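Local atomic coordinates of FYVE, RhoGEF and PH domain-containing protein 5 (Homo sapiens, PDB entry 3MPX), a protein that activates the Rho-family GTPase CDC42 by exchanging its bound GDP for GTP, and mediates CDC42 activation in response to VEGF. Residues 264-268 / 269-273. Sequence-based numbering, arbitrary orientation.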
loop_
_atom_site.group_PDB
_atom_site.type_symbol
_atom_site.label_atom_id
_atom_site.label_comp_id
_atom_site.label_asym_id
_atom_site.label_seq_id
_atom_site.Cartn_x
_atom_site.Cartn_y
_atom_site.Cartn_z
ATOM N N PHE A 264 -3.124 -14.795 -6.619
ATOM C CA PHE A 264 -3.296 -13.902 -5.463
ATOM C C PHE A 264 -4.798 -13.819 -5.119
ATOM O O PHE A 264 -5.547 -13.134 -5.812
ATOM C CB PHE A 264 -2.719 -12.514 -5.725
ATOM C CG PHE A 264 -1.238 -12.441 -5.965
ATOM C CD1 PHE A 264 -0.345 -12.375 -4.900
ATOM C CD2 PHE A 264 -0.729 -12.395 -7.261
ATOM C CE1 PHE A 264 1.025 -12.261 -5.130
ATOM C CE2 PHE A 264 0.655 -12.299 -7.484
ATOM C CZ PHE A 264 1.515 -12.224 -6.421
ATOM N N LEU A 265 -5.239 -14.559 -4.084
ATOM C CA LEU A 265 -6.644 -14.599 -3.653
ATOM C C LEU A 265 -6.976 -13.559 -2.548
ATOM O O LEU A 265 -6.475 -13.620 -1.425
ATOM C CB LEU A 265 -7.094 -16.026 -3.229
ATOM C CG LEU A 265 -8.376 -16.161 -2.374
ATOM C CD1 LEU A 265 -9.627 -16.136 -3.211
ATOM C CD2 LEU A 265 -8.355 -17.412 -1.540
HETATM N N MSE A 266 -7.868 -12.629 -2.904
HETATM C CA MSE A 266 -8.421 -11.606 -2.028
HETATM C C MSE A 266 -9.884 -11.968 -1.796
HETATM O O MSE A 266 -10.450 -12.760 -2.558
HETATM C CB MSE A 266 -8.358 -10.221 -2.694
HETATM C CG MSE A 266 -7.263 -9.354 -2.162
HETATM SE SE MSE A 266 -5.617 -9.572 -3.163
HETATM C CE MSE A 266 -6.096 -8.716 -4.858
ATOM N N ASN A 267 -10.513 -11.347 -0.782
ATOM C CA ASN A 267 -11.938 -11.536 -0.503
ATOM C C ASN A 267 -12.756 -10.871 -1.618
ATOM O O ASN A 267 -13.866 -11.293 -1.943
ATOM C CB ASN A 267 -12.292 -10.941 0.869
ATOM C CG ASN A 267 -11.827 -9.518 1.121
ATOM O OD1 ASN A 267 -11.576 -8.713 0.202
ATOM N ND2 ASN A 267 -11.755 -9.169 2.399
ATOM N N ASP A 268 -12.155 -9.850 -2.217
ATOM C CA ASP A 268 -12.720 -9.020 -3.255
ATOM C C ASP A 268 -12.612 -9.705 -4.620
ATOM O O ASP A 268 -13.609 -10.189 -5.153
ATOM C CB ASP A 268 -11.969 -7.666 -3.228
ATOM C CG ASP A 268 -12.584 -6.535 -4.022
ATOM O OD1 ASP A 268 -13.052 -5.554 -3.393
ATOM O OD2 ASP A 268 -12.509 -6.579 -5.268
ATOM N N VAL A 269 -11.379 -9.771 -5.146
ATOM C CA VAL A 269 -11.004 -10.240 -6.472
ATOM C C VAL A 269 -9.886 -11.344 -6.441
ATOM O O VAL A 269 -9.151 -11.463 -5.460
ATOM C CB VAL A 269 -10.583 -8.965 -7.253
ATOM C CG1 VAL A 269 -9.201 -8.453 -6.851
ATOM C CG2 VAL A 269 -10.703 -9.137 -8.756
ATOM N N LEU A 270 -9.775 -12.144 -7.525
ATOM C CA LEU A 270 -8.766 -13.203 -7.671
ATOM C C LEU A 270 -7.797 -12.881 -8.798
ATOM O O LEU A 270 -8.177 -12.916 -9.971
ATOM C CB LEU A 270 -9.393 -14.600 -7.884
ATOM C CG LEU A 270 -8.408 -15.777 -8.026
ATOM C CD1 LEU A 270 -8.396 -16.632 -6.781
ATOM C CD2 LEU A 270 -8.734 -16.627 -9.238
ATOM N N LEU A 271 -6.540 -12.566 -8.436
ATOM C CA LEU A 271 -5.513 -12.289 -9.430
ATOM C C LEU A 271 -4.972 -13.618 -9.928
ATOM O O LEU A 271 -4.683 -14.521 -9.128
ATOM C CB LEU A 271 -4.391 -11.379 -8.907
ATOM C CG LEU A 271 -4.765 -10.046 -8.220
ATOM C CD1 LEU A 271 -3.508 -9.248 -7.893
ATOM C CD2 LEU A 271 -5.690 -9.181 -9.082
ATOM N N TYR A 272 -4.928 -13.750 -11.268
ATOM C CA TYR A 272 -4.484 -14.921 -12.021
ATOM C C TYR A 272 -3.284 -14.444 -12.787
ATOM O O TYR A 272 -3.419 -13.588 -13.663
ATOM C CB TYR A 272 -5.614 -15.367 -12.966
ATOM C CG TYR A 272 -5.394 -16.694 -13.654
ATOM C CD1 TYR A 272 -5.107 -16.756 -15.016
ATOM C CD2 TYR A 272 -5.563 -17.889 -12.968
ATOM C CE1 TYR A 272 -4.951 -17.979 -15.667
ATOM C CE2 TYR A 272 -5.383 -19.114 -13.599
ATOM C CZ TYR A 272 -5.092 -19.155 -14.954
ATOM O OH TYR A 272 -4.937 -20.373 -15.567
ATOM N N THR A 273 -2.094 -14.886 -12.380
ATOM C CA THR A 273 -0.859 -14.383 -12.979
ATOM C C THR A 273 0.024 -15.520 -13.569
ATOM O O THR A 273 -0.379 -16.688 -13.592
ATOM C CB THR A 273 -0.046 -13.453 -11.963
ATOM O OG1 THR A 273 0.792 -14.225 -11.109
ATOM C CG2 THR A 273 -0.921 -12.553 -11.105
#
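Val269 and Met266 pair at the closed end of a tight β-hairpin in the first PH domain, where residues 264-266 of strand 257-266 and 269-273 of strand 269-275 run antiparallel (175°) and are linked through Asn267 and Asp268. The carbonyl of Val269 accepts the amide N-H of Met266, Val269 O to Met266 N 3.1 Å, with the donor nearly in line with the C=O bond. Their side chains lie alongside, pointing the same way, and the selenomethionine methyl CE of Met266 meets Val269 CG1 at 3.7 Å. In the turn, the Asp268 carboxylate forms a salt bridge with Arg242 through OD2, while the Asn267 amide hydrogen-bonds backbone atoms through both its ends, OD1 to Glu243 N and ND2 to Gly241 O. Leu270 pairs with Leu265 on the reverse face of the sheet, in a non-hydrogen-bonded position; one branch does the touching, Leu270 CD1 lying 3.8 Å from Leu265 CD1, and Leu315 of strand 314-318 adds to this apolar patch. Leu271 returns to the face of Met266 and forms a hydrogen-bonded pair with Phe264: Leu271 N reaches Phe264 O at 2.9 Å, and Phe264 N reaches Leu271 O at 3.0 Å. Above this pair, Leu271 CB abuts Phe264 CB (3.8 Å). With CG placed beside its own backbone N (chi1 -51°), Leu271 leans toward the turn, where its CG packs against Met266 CE. Phe264 is turned similarly (chi1 -63°), which carries its ring toward Thr273, where it also makes edge-to-face contacts with His262 and Tyr281. With an alanine here, the ring is gone, and the Thr273 methyl and both aromatic neighbours would probably be left facing a gap. Thr273 OG1 hydrogen-bonds the carbonyl O of His262, while its methyl CG2 sits in the plane of the Phe264 ring, at the edge, 3.9 Å from Phe264 CD2.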